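Side-chain contacts in protein (lectin) (Hyacinthoides hispanica, PDB 1B2P), which binds mannose and, as a monocot bulb lectin, probably recognises mannose-bearing glycans: residues A[50-55]-A[82-87]; A[32-35]-A[41-44]; A[6-9]-A[14-17]. One frame throughout, in Å; residues are numbered along the deposited sequence.

The three contacts join parts of one bulb-type lectin fold. Interaction 2 is a hairpin inside the sheet built from strands 22-27 to 49-53, and interaction 1 carries the next strand of that sheet to the one ending in strand 82-85. They share a seam: I51 N lies 2.8 Å from L44 O, and W52 O lies 2.8 Å from L44 N, with centres about 10 Å apart. Interaction 3 sits across the chain's centre, about 17 Å from interaction 2 and about 18 Å from interaction 1 between centres, yet L17 CD1 packs 3.9 Å from F34 O. The structure is unligated; N41 and V43 of interaction 2 match the family's mannose-binding motif, probably a sugar site.

Interaction 1: residues A[50-55]-A[82-87]; sequences PIWATN and TVWQSP
T54 lays its methyl group on the indole of W84, and W52 completes the contact from the side. T54 CG2 stands 3.7 Å from the centroid of the W84 six-membered ring and 19° off the ring normal, a CH-pi contact over the face. T54 CB continues the cover toward the five-membered ring, 3.8 Å from W84 CG. The backbone joins in as well, with T54 O 3.7 Å from W84 CD1. On the opposite face the S86 backbone N lies offset toward the rim, so the indole lies between the T54 methyl and the backbone of its own segment. A chi1 of 47° in T54 sets OG1 between the backbone N and the carbonyl carbon; the methyl is left to meet the ring, while the hydroxyl hydrogen-bonds with T56 OG1 just along the chain and with L42 N of the neighbouring strand.

W52 approaches W84 from the opposing direction. Their six-membered rings form an offset edge-to-face pair, centroids 5.8 Å apart and planes at 81°, with W52 giving the edge. The nearest atoms are W52 CZ2 and W84 CZ2, 4.0 Å apart. Each tryptophan sits in a classic beta bulge: I51 and W52 both face L44, V83 and W84 both face V75, so the same local design recurs in two sheets. W52 packs on T115, and S86 and P87 on W113, of a second subunit. Tryptophans directed from successive sheets into a common core are a hallmark of the beta-prism II fold of monocot mannose-binding lectins, and the W113 supplied by the neighbouring subunit is consistent with the C-terminal strand exchange known in this family.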
ATOM      1  N   PRO A  50      -6.619 -23.710  -0.875  1.00 21.74           N
ATOM      2  CA  PRO A  50      -7.423 -23.347  -2.008  1.00 20.24           C
ATOM      3  C   PRO A  50      -8.844 -23.360  -1.647  1.00 22.82           C
ATOM      4  O   PRO A  50      -9.374 -24.333  -1.038  1.00 22.99           O
ATOM      5  CB  PRO A  50      -7.112 -24.349  -3.157  1.00 21.92           C
ATOM      6  CG  PRO A  50      -6.514 -25.496  -2.418  1.00 21.88           C
ATOM      7  CD  PRO A  50      -5.876 -25.001  -1.129  1.00 23.89           C
ATOM      8  N   ILE A  51      -9.655 -22.323  -1.898  1.00 17.27           N
ATOM      9  CA  ILE A  51     -11.057 -22.314  -1.561  1.00 19.49           C
ATOM     10  C   ILE A  51     -12.021 -22.290  -2.730  1.00 19.35           C
ATOM     11  O   ILE A  51     -13.212 -22.570  -2.594  1.00 20.43           O
ATOM     12  CB  ILE A  51     -11.502 -21.312  -0.506  1.00 25.93           C
ATOM     13  CG1 ILE A  51     -11.253 -19.929  -1.039  1.00 29.15           C
ATOM     14  CG2 ILE A  51     -10.657 -21.575   0.801  1.00 23.99           C
ATOM     15  CD1 ILE A  51     -11.808 -18.830  -0.101  1.00 27.18           C
ATOM     16  N   TRP A  52     -11.481 -21.906  -3.921  1.00 16.53           N
ATOM     17  CA  TRP A  52     -12.294 -21.979  -5.097  1.00 16.00           C
ATOM     18  C   TRP A  52     -11.364 -21.983  -6.311  1.00 15.39           C
ATOM     19  O   TRP A  52     -10.272 -21.406  -6.225  1.00 17.31           O
ATOM     20  CB  TRP A  52     -13.135 -20.625  -5.192  1.00 15.56           C
ATOM     21  CG  TRP A  52     -14.029 -20.542  -6.387  1.00 16.07           C
ATOM     22  CD1 TRP A  52     -15.324 -20.922  -6.558  1.00 17.12           C
ATOM     23  CD2 TRP A  52     -13.703 -19.976  -7.697  1.00 15.80           C
ATOM     24  NE1 TRP A  52     -15.848 -20.696  -7.843  1.00 20.59           N
ATOM     25  CE2 TRP A  52     -14.803 -20.098  -8.502  1.00 19.54           C
ATOM     26  CE3 TRP A  52     -12.528 -19.459  -8.176  1.00 17.21           C
ATOM     27  CZ2 TRP A  52     -14.820 -19.707  -9.872  1.00 18.86           C
ATOM     28  CZ3 TRP A  52     -12.510 -19.031  -9.534  1.00 17.85           C
ATOM     29  CH2 TRP A  52     -13.658 -19.193 -10.348  1.00 17.99           C
ATOM     30  N   ALA A  53     -11.832 -22.646  -7.403  1.00 15.63           N
ATOM     31  CA  ALA A  53     -10.977 -22.603  -8.591  1.00 14.06           C
ATOM     32  C   ALA A  53     -11.813 -22.803  -9.851  1.00 13.44           C
ATOM     33  O   ALA A  53     -12.930 -23.333  -9.717  1.00 16.68           O
ATOM     34  CB  ALA A  53      -9.934 -23.740  -8.551  1.00 18.53           C
ATOM     35  N   THR A  54     -11.215 -22.427 -11.014  1.00 15.95           N
ATOM     36  CA  THR A  54     -11.920 -22.733 -12.249  1.00 16.49           C
ATOM     37  C   THR A  54     -11.690 -24.252 -12.633  1.00 17.81           C
ATOM     38  O   THR A  54     -12.554 -24.685 -13.411  1.00 20.00           O
ATOM     39  CB  THR A  54     -11.240 -21.926 -13.421  1.00 16.46           C
ATOM     40  OG1 THR A  54      -9.860 -22.025 -13.403  1.00 16.07           O
ATOM     41  CG2 THR A  54     -11.579 -20.399 -13.174  1.00 16.15           C
ATOM     42  N   ASN A  55     -10.819 -24.888 -11.931  1.00 18.71           N
ATOM     43  CA  ASN A  55     -10.557 -26.331 -12.205  1.00 21.65           C
ATOM     44  C   ASN A  55     -10.108 -26.550 -13.632  1.00 24.34           C
ATOM     45  O   ASN A  55     -10.591 -27.492 -14.310  1.00 25.05           O
ATOM     46  CB  ASN A  55     -11.868 -27.122 -11.956  1.00 24.98           C
ATOM     47  CG  ASN A  55     -12.196 -27.084 -10.464  1.00 29.82           C
ATOM     48  OD1 ASN A  55     -13.396 -26.891 -10.131  1.00 35.01           O
ATOM     49  ND2 ASN A  55     -11.150 -27.304  -9.703  1.00 30.83           N
ATOM     50  N   THR A  82     -10.388 -20.507 -25.290  1.00 25.15           N
ATOM     51  CA  THR A  82     -11.005 -20.157 -23.984  1.00 24.51           C
ATOM     52  C   THR A  82     -11.282 -21.487 -23.280  1.00 26.32           C
ATOM     53  O   THR A  82     -12.016 -22.363 -23.742  1.00 27.87           O
ATOM     54  CB  THR A  82     -12.316 -19.401 -24.212  1.00 26.73           C
ATOM     55  OG1 THR A  82     -11.934 -18.165 -24.874  1.00 28.36           O
ATOM     56  CG2 THR A  82     -13.066 -19.112 -22.917  1.00 28.84           C
ATOM     57  N   VAL A  83     -10.780 -21.666 -22.058  1.00 21.55           N
ATOM     58  CA  VAL A  83     -10.971 -22.870 -21.335  1.00 20.00           C
ATOM     59  C   VAL A  83     -11.928 -22.784 -20.163  1.00 21.24           C
ATOM     60  O   VAL A  83     -12.477 -23.732 -19.634  1.00 20.81           O
ATOM     61  CB  VAL A  83      -9.675 -23.460 -20.812  1.00 21.94           C
ATOM     62  CG1 VAL A  83      -8.744 -23.884 -21.960  1.00 22.67           C
ATOM     63  CG2 VAL A  83      -8.881 -22.508 -19.880  1.00 22.52           C
ATOM     64  N   TRP A  84     -12.417 -21.480 -19.909  1.00 17.60           N
ATOM     65  CA  TRP A  84     -13.372 -21.357 -18.836  1.00 17.06           C
ATOM     66  C   TRP A  84     -14.072 -19.953 -18.968  1.00 16.68           C
ATOM     67  O   TRP A  84     -13.290 -19.126 -19.365  1.00 17.62           O
ATOM     68  CB  TRP A  84     -12.744 -21.426 -17.427  1.00 20.44           C
ATOM     69  CG  TRP A  84     -13.720 -21.375 -16.295  1.00 21.59           C
ATOM     70  CD1 TRP A  84     -14.364 -22.440 -15.660  1.00 23.07           C
ATOM     71  CD2 TRP A  84     -14.182 -20.186 -15.581  1.00 20.21           C
ATOM     72  NE1 TRP A  84     -15.184 -21.934 -14.687  1.00 24.98           N
ATOM     73  CE2 TRP A  84     -15.105 -20.583 -14.604  1.00 21.84           C
ATOM     74  CE3 TRP A  84     -13.791 -18.848 -15.732  1.00 21.76           C
ATOM     75  CZ2 TRP A  84     -15.736 -19.673 -13.740  1.00 23.00           C
ATOM     76  CZ3 TRP A  84     -14.437 -17.939 -14.860  1.00 19.98           C
ATOM     77  CH2 TRP A  84     -15.368 -18.353 -13.882  1.00 21.09           C
ATOM     78  N   GLN A  85     -15.335 -19.912 -18.671  1.00 16.99           N
ATOM     79  CA  GLN A  85     -15.933 -18.544 -18.602  1.00 17.59           C
ATOM     80  C   GLN A  85     -16.942 -18.529 -17.519  1.00 18.41           C
ATOM     81  O   GLN A  85     -17.644 -19.549 -17.288  1.00 18.62           O
ATOM     82  CB  GLN A  85     -16.525 -18.219 -19.984  1.00 22.97           C
ATOM     83  CG  GLN A  85     -17.637 -19.144 -20.440  1.00 28.64           C
ATOM     84  CD  GLN A  85     -17.923 -18.779 -21.917  1.00 38.51           C
ATOM     85  OE1 GLN A  85     -17.055 -18.838 -22.792  1.00 42.28           O
ATOM     86  NE2 GLN A  85     -19.142 -18.319 -22.122  1.00 42.03           N
ATOM     87  N   SER A  86     -17.120 -17.345 -16.922  1.00 15.36           N
ATOM     88  CA  SER A  86     -18.206 -17.306 -15.902  1.00 15.01           C
ATOM     89  C   SER A  86     -19.462 -17.382 -16.698  1.00 17.55           C
ATOM     90  O   SER A  86     -19.751 -17.015 -17.818  1.00 18.64           O
ATOM     91  CB  SER A  86     -18.003 -15.998 -15.045  1.00 17.57           C
ATOM     92  OG  SER A  86     -18.070 -14.866 -15.934  1.00 18.53           O
ATOM     93  N   PRO A  87     -20.595 -17.760 -16.001  1.00 18.03           N
ATOM     94  CA  PRO A  87     -21.787 -18.189 -16.678  1.00 21.00           C
ATOM     95  C   PRO A  87     -22.792 -17.154 -16.947  1.00 23.10           C
ATOM     96  O   PRO A  87     -23.875 -17.529 -17.449  1.00 27.89           O
ATOM     97  CB  PRO A  87     -22.370 -19.156 -15.589  1.00 23.06           C
ATOM     98  CG  PRO A  87     -21.915 -18.628 -14.282  1.00 23.30           C
ATOM     99  CD  PRO A  87     -20.514 -18.146 -14.551  1.00 20.97           C
TER

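Interaction 2: residues A[32-35]-A[41-44]; sequences YRFI and NLVL
F34 offers a ring face to L42 and an edge to L44 in an antiparallel beta hairpin of the bulb-lectin fold. Q37 to Y45, including N41 and V43, match the family's mannose-binding motif, probably a sugar site. With CG anti to the backbone N (chi1 -171°), the F34 ring is carried from CB along the neighbouring strand. CD1 meets the start of L44, 4.0 Å from its CB, at the ring edge. One bond farther, CE1 comes within 4.2 Å of L42 CG. The tip, CZ, touches L42 CD2 at 3.8 Å, and on the far flank CE2 approaches the other methyl, L42 CD1. That methyl lies over the ring face in a CH-pi contact, 4.1 Å from the centroid. W52 packs on F34 from the next strand.

F34 and L44 are a non-hydrogen-bonded pair on the face that also bears L42; I35 and V43, on the other face, are the hydrogen-bonded pair. I35 CG2 sits 3.5 Å from V43 O. The same oxygen accepts the nearly straight bond from I35 N at 2.9 Å, and V43 N returns one to I35 O at 3.0 Å.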
ATOM      1  N   TYR A  32      -5.555 -13.172   1.177  1.00 13.95           N
ATOM      2  CA  TYR A  32      -6.525 -13.769   0.193  1.00 14.31           C
ATOM      3  C   TYR A  32      -5.853 -13.498  -1.136  1.00 14.96           C
ATOM      4  O   TYR A  32      -5.393 -12.392  -1.344  1.00 15.06           O
ATOM      5  CB  TYR A  32      -7.844 -13.084   0.245  1.00 14.81           C
ATOM      6  CG  TYR A  32      -8.616 -13.297   1.527  1.00 15.09           C
ATOM      7  CD1 TYR A  32      -8.401 -14.422   2.327  1.00 16.64           C
ATOM      8  CD2 TYR A  32      -9.588 -12.379   1.844  1.00 16.72           C
ATOM      9  CE1 TYR A  32      -9.154 -14.508   3.495  1.00 16.65           C
ATOM     10  CE2 TYR A  32     -10.397 -12.518   3.002  1.00 17.00           C
ATOM     11  CZ  TYR A  32     -10.111 -13.599   3.790  1.00 18.44           C
ATOM     12  OH  TYR A  32     -10.907 -13.787   4.929  1.00 20.92           O
ATOM     13  N   ARG A  33      -5.633 -14.538  -1.972  1.00 13.07           N
ATOM     14  CA  ARG A  33      -4.966 -14.275  -3.244  1.00 16.03           C
ATOM     15  C   ARG A  33      -5.819 -14.916  -4.298  1.00 16.44           C
ATOM     16  O   ARG A  33      -6.248 -16.069  -4.218  1.00 17.13           O
ATOM     17  CB  ARG A  33      -3.574 -14.966  -3.325  1.00 17.86           C
ATOM     18  CG  ARG A  33      -2.525 -14.247  -2.481  1.00 23.66           C
ATOM     19  CD  ARG A  33      -1.178 -15.075  -2.685  1.00 26.83           C
ATOM     20  NE  ARG A  33      -1.412 -16.398  -2.040  1.00 33.66           N
ATOM     21  CZ  ARG A  33      -0.904 -17.582  -2.387  1.00 37.49           C
ATOM     22  NH1 ARG A  33      -0.072 -17.613  -3.438  1.00 41.81           N
ATOM     23  NH2 ARG A  33      -1.205 -18.721  -1.737  1.00 35.12           N
ATOM     24  N   PHE A  34      -6.021 -14.192  -5.409  1.00 12.43           N
ATOM     25  CA  PHE A  34      -6.804 -14.768  -6.514  1.00 13.38           C
ATOM     26  C   PHE A  34      -5.783 -14.782  -7.635  1.00 16.72           C
ATOM     27  O   PHE A  34      -5.366 -13.758  -8.163  1.00 15.40           O
ATOM     28  CB  PHE A  34      -7.903 -13.784  -6.947  1.00 15.01           C
ATOM     29  CG  PHE A  34      -8.937 -14.274  -7.928  1.00 15.67           C
ATOM     30  CD1 PHE A  34      -9.668 -15.460  -7.682  1.00 16.66           C
ATOM     31  CD2 PHE A  34      -9.151 -13.546  -9.074  1.00 16.13           C
ATOM     32  CE1 PHE A  34     -10.615 -15.805  -8.610  1.00 17.73           C
ATOM     33  CE2 PHE A  34     -10.111 -13.938 -10.027  1.00 16.99           C
ATOM     34  CZ  PHE A  34     -10.832 -15.061  -9.772  1.00 18.10           C
ATOM     35  N   ILE A  35      -5.245 -16.001  -7.992  1.00 14.09           N
ATOM     36  CA  ILE A  35      -4.058 -16.061  -8.832  1.00 13.49           C
ATOM     37  C   ILE A  35      -4.270 -16.907 -10.130  1.00 15.57           C
ATOM     38  O   ILE A  35      -4.912 -17.898 -10.070  1.00 15.89           O
ATOM     39  CB  ILE A  35      -2.899 -16.670  -8.014  1.00 18.61           C
ATOM     40  CG1 ILE A  35      -1.618 -16.874  -8.835  1.00 18.84           C
ATOM     41  CG2 ILE A  35      -3.339 -17.927  -7.247  1.00 21.03           C
ATOM     42  CD1 ILE A  35      -0.434 -16.963  -7.879  1.00 23.71           C
ATOM     43  N   ASN A  41      -4.830 -22.936 -13.953  1.00 17.22           N
ATOM     44  CA  ASN A  41      -5.930 -22.947 -13.021  1.00 16.00           C
ATOM     45  C   ASN A  41      -6.001 -21.495 -12.377  1.00 13.89           C
ATOM     46  O   ASN A  41      -4.935 -21.038 -12.052  1.00 15.63           O
ATOM     47  CB  ASN A  41      -5.589 -23.895 -11.824  1.00 19.26           C
ATOM     48  CG  ASN A  41      -6.864 -24.471 -11.274  1.00 15.92           C
ATOM     49  OD1 ASN A  41      -6.868 -25.330 -10.259  1.00 22.59           O
ATOM     50  ND2 ASN A  41      -8.042 -24.247 -11.688  1.00 13.09           N
ATOM     51  N   LEU A  42      -7.193 -20.991 -12.334  1.00 13.46           N
ATOM     52  CA  LEU A  42      -7.314 -19.625 -11.649  1.00 12.74           C
ATOM     53  C   LEU A  42      -7.952 -19.941 -10.314  1.00 13.82           C
ATOM     54  O   LEU A  42      -9.034 -20.561 -10.252  1.00 15.69           O
ATOM     55  CB  LEU A  42      -8.268 -18.848 -12.574  1.00 13.48           C
ATOM     56  CG  LEU A  42      -8.747 -17.466 -11.946  1.00 14.73           C
ATOM     57  CD1 LEU A  42      -7.603 -16.519 -11.712  1.00 19.30           C
ATOM     58  CD2 LEU A  42      -9.770 -16.931 -12.909  1.00 16.58           C
ATOM     59  N   VAL A  43      -7.217 -19.574  -9.257  1.00 12.37           N
ATOM     60  CA  VAL A  43      -7.518 -20.122  -7.920  1.00 11.81           C
ATOM     61  C   VAL A  43      -7.674 -19.002  -6.871  1.00 14.54           C
ATOM     62  O   VAL A  43      -6.809 -18.121  -6.903  1.00 14.24           O
ATOM     63  CB  VAL A  43      -6.386 -21.071  -7.405  1.00 14.45           C
ATOM     64  CG1 VAL A  43      -6.819 -21.754  -6.121  1.00 16.44           C
ATOM     65  CG2 VAL A  43      -6.102 -22.085  -8.597  1.00 16.75           C
ATOM     66  N   LEU A  44      -8.625 -19.146  -5.966  1.00 14.19           N
ATOM     67  CA  LEU A  44      -8.677 -18.229  -4.779  1.00 13.34           C
ATOM     68  C   LEU A  44      -8.138 -19.023  -3.556  1.00 14.77           C
ATOM     69  O   LEU A  44      -8.651 -20.090  -3.263  1.00 16.02           O
ATOM     70  CB  LEU A  44     -10.110 -17.875  -4.521  1.00 14.54           C
ATOM     71  CG  LEU A  44     -10.415 -17.015  -3.258  1.00 16.28           C
ATOM     72  CD1 LEU A  44      -9.784 -15.625  -3.467  1.00 17.59           C
ATOM     73  CD2 LEU A  44     -11.921 -16.932  -3.153  1.00 19.98           C
TER

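Interaction 3: residues A[6-9]-A[14-17]; sequences SKQP and PQIL
Q15 stretches its side chain across to the backbone of Q8, reaching between the two arms of the surface loop that leads from strand 3-5 into strand 16-18 of the beta-prism II lectin fold. The loop lies where one sheet of the prism passes to the next, and its arms come closest at K7 and Q15, whose CA atoms are 5.7 Å apart.

The second arm opens with P14, which follows a cis peptide bond and is tied through its backbone to F5, at the end of the preceding strand. Q15 comes next and carries most of the contact. Its CG stands beside the backbone N and anti to the carbonyl carbon (chi1 -59°), and the extended chain beyond CG carries the amide to the other arm. On the way CG passes S6 O at 4.0 Å. At the end CD lies 3.7 Å from Q8 N and equally 3.7 Å from Q8 O, which places the amide alongside the main chain of that residue. The side chain of Q8 crosses that of Q15 at about a right angle; Q8 CG is 4.1 Å from Q15 CD, and the two amide planes are turned 46° from each other.

From about I16 on the segment becomes a loosely held strand, with the I16 side chain resting on R64 and V66 and, one residue later, L17 paired to A65. The first arm is fastened to the same strand, 64-67, by backbone bonding of K7 to L67, while S6 is held to Y95 by its backbone and by OG. The side chains of K7 and I16 approach at their ends, I16 CD1 4.3 Å from K7 NZ.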
ATOM      1  N   SER A   6     -12.579  -4.336 -16.698  1.00  9.66           N
ATOM      2  CA  SER A   6     -12.976  -4.942 -17.936  1.00 10.02           C
ATOM      3  C   SER A   6     -12.105  -4.306 -19.097  1.00 14.64           C
ATOM      4  O   SER A   6     -11.709  -3.214 -18.954  1.00 16.64           O
ATOM      5  CB  SER A   6     -14.463  -4.893 -18.273  1.00 13.42           C
ATOM      6  OG  SER A   6     -14.871  -3.492 -18.316  1.00 14.52           O
ATOM      7  N   LYS A   7     -11.918  -5.163 -20.132  1.00 12.48           N
ATOM      8  CA  LYS A   7     -11.102  -4.569 -21.275  1.00 14.99           C
ATOM      9  C   LYS A   7     -11.788  -3.318 -21.810  1.00 12.18           C
ATOM     10  O   LYS A   7     -12.968  -3.332 -22.193  1.00 16.41           O
ATOM     11  CB  LYS A   7     -11.081  -5.688 -22.354  1.00 20.41           C
ATOM     12  CG  LYS A   7     -10.187  -6.868 -22.001  1.00 28.76           C
ATOM     13  CD  LYS A   7     -10.274  -7.861 -23.199  1.00 36.28           C
ATOM     14  CE  LYS A   7      -9.143  -7.488 -24.157  1.00 40.70           C
ATOM     15  NZ  LYS A   7      -7.824  -7.596 -23.459  1.00 44.40           N
ATOM     16  N   GLN A   8     -10.894  -2.283 -21.798  1.00 13.60           N
ATOM     17  CA  GLN A   8     -11.463  -1.011 -22.327  1.00 15.20           C
ATOM     18  C   GLN A   8     -10.296  -0.095 -22.692  1.00 14.52           C
ATOM     19  O   GLN A   8      -9.178  -0.224 -22.301  1.00 15.55           O
ATOM     20  CB  GLN A   8     -12.232  -0.381 -21.092  1.00 14.93           C
ATOM     21  CG  GLN A   8     -11.348  -0.202 -19.874  1.00 15.51           C
ATOM     22  CD  GLN A   8     -12.212   0.261 -18.674  1.00 19.13           C
ATOM     23  OE1 GLN A   8     -12.402   1.459 -18.333  1.00 16.05           O
ATOM     24  NE2 GLN A   8     -12.652  -0.779 -17.957  1.00 13.43           N
ATOM     25  N   PRO A   9     -10.708   0.956 -23.471  1.00 17.07           N
ATOM     26  CA  PRO A   9      -9.610   1.817 -24.031  1.00 22.75           C
ATOM     27  C   PRO A   9      -9.324   2.987 -23.137  1.00 27.46           C
ATOM     28  O   PRO A   9      -9.568   4.201 -23.485  1.00 31.38           O
ATOM     29  CB  PRO A   9     -10.349   2.364 -25.277  1.00 22.15           C
ATOM     30  CG  PRO A   9     -11.800   2.394 -25.032  1.00 23.19           C
ATOM     31  CD  PRO A   9     -11.981   1.207 -24.083  1.00 18.92           C
ATOM     32  N   PRO A  14      -5.137  -3.203 -13.502  1.00 14.18           N
ATOM     33  CA  PRO A  14      -4.986  -4.147 -14.538  1.00 17.01           C
ATOM     34  C   PRO A  14      -6.235  -4.516 -15.281  1.00 16.75           C
ATOM     35  O   PRO A  14      -7.334  -4.506 -14.697  1.00 16.50           O
ATOM     36  CB  PRO A  14      -4.388  -5.392 -13.900  1.00 17.43           C
ATOM     37  CG  PRO A  14      -5.003  -5.376 -12.534  1.00 19.62           C
ATOM     38  CD  PRO A  14      -5.176  -3.917 -12.200  1.00 16.44           C
ATOM     39  N   GLN A  15      -6.028  -4.930 -16.541  1.00 14.43           N
ATOM     40  CA  GLN A  15      -7.105  -5.487 -17.320  1.00 13.96           C
ATOM     41  C   GLN A  15      -6.779  -6.987 -17.728  1.00 17.69           C
ATOM     42  O   GLN A  15      -7.631  -7.536 -18.432  1.00 24.34           O
ATOM     43  CB  GLN A  15      -7.398  -4.780 -18.645  1.00 20.58           C
ATOM     44  CG  GLN A  15      -7.766  -3.290 -18.365  1.00 17.65           C
ATOM     45  CD  GLN A  15      -7.891  -2.461 -19.665  1.00 17.52           C
ATOM     46  OE1 GLN A  15      -7.838  -1.162 -19.580  1.00 21.96           O
ATOM     47  NE2 GLN A  15      -8.248  -3.026 -20.728  1.00 14.17           N
ATOM     48  N   ILE A  16      -5.694  -7.412 -17.232  1.00 18.11           N
ATOM     49  CA  ILE A  16      -5.445  -8.877 -17.604  1.00 18.58           C
ATOM     50  C   ILE A  16      -4.642  -9.319 -16.421  1.00 17.25           C
ATOM     51  O   ILE A  16      -3.814  -8.617 -15.793  1.00 21.78           O
ATOM     52  CB  ILE A  16      -4.449  -8.885 -18.794  1.00 20.19           C
ATOM     53  CG1 ILE A  16      -5.103  -8.333 -20.075  1.00 27.46           C
ATOM     54  CG2 ILE A  16      -4.068 -10.391 -18.942  1.00 23.06           C
ATOM     55  CD1 ILE A  16      -4.182  -8.481 -21.318  1.00 31.86           C
ATOM     56  N   LEU A  17      -4.901 -10.605 -15.980  1.00 15.52           N
ATOM     57  CA  LEU A  17      -3.976 -11.255 -15.050  1.00 16.04           C
ATOM     58  C   LEU A  17      -3.193 -12.339 -15.850  1.00 16.11           C
ATOM     59  O   LEU A  17      -3.889 -13.242 -16.284  1.00 17.67           O
ATOM     60  CB  LEU A  17      -4.828 -11.969 -14.023  1.00 20.09           C
ATOM     61  CG  LEU A  17      -5.317 -11.314 -12.767  1.00 24.83           C
ATOM     62  CD1 LEU A  17      -5.770 -12.442 -11.806  1.00 23.97           C
ATOM     63  CD2 LEU A  17      -4.272 -10.452 -12.066  1.00 23.87           C
TER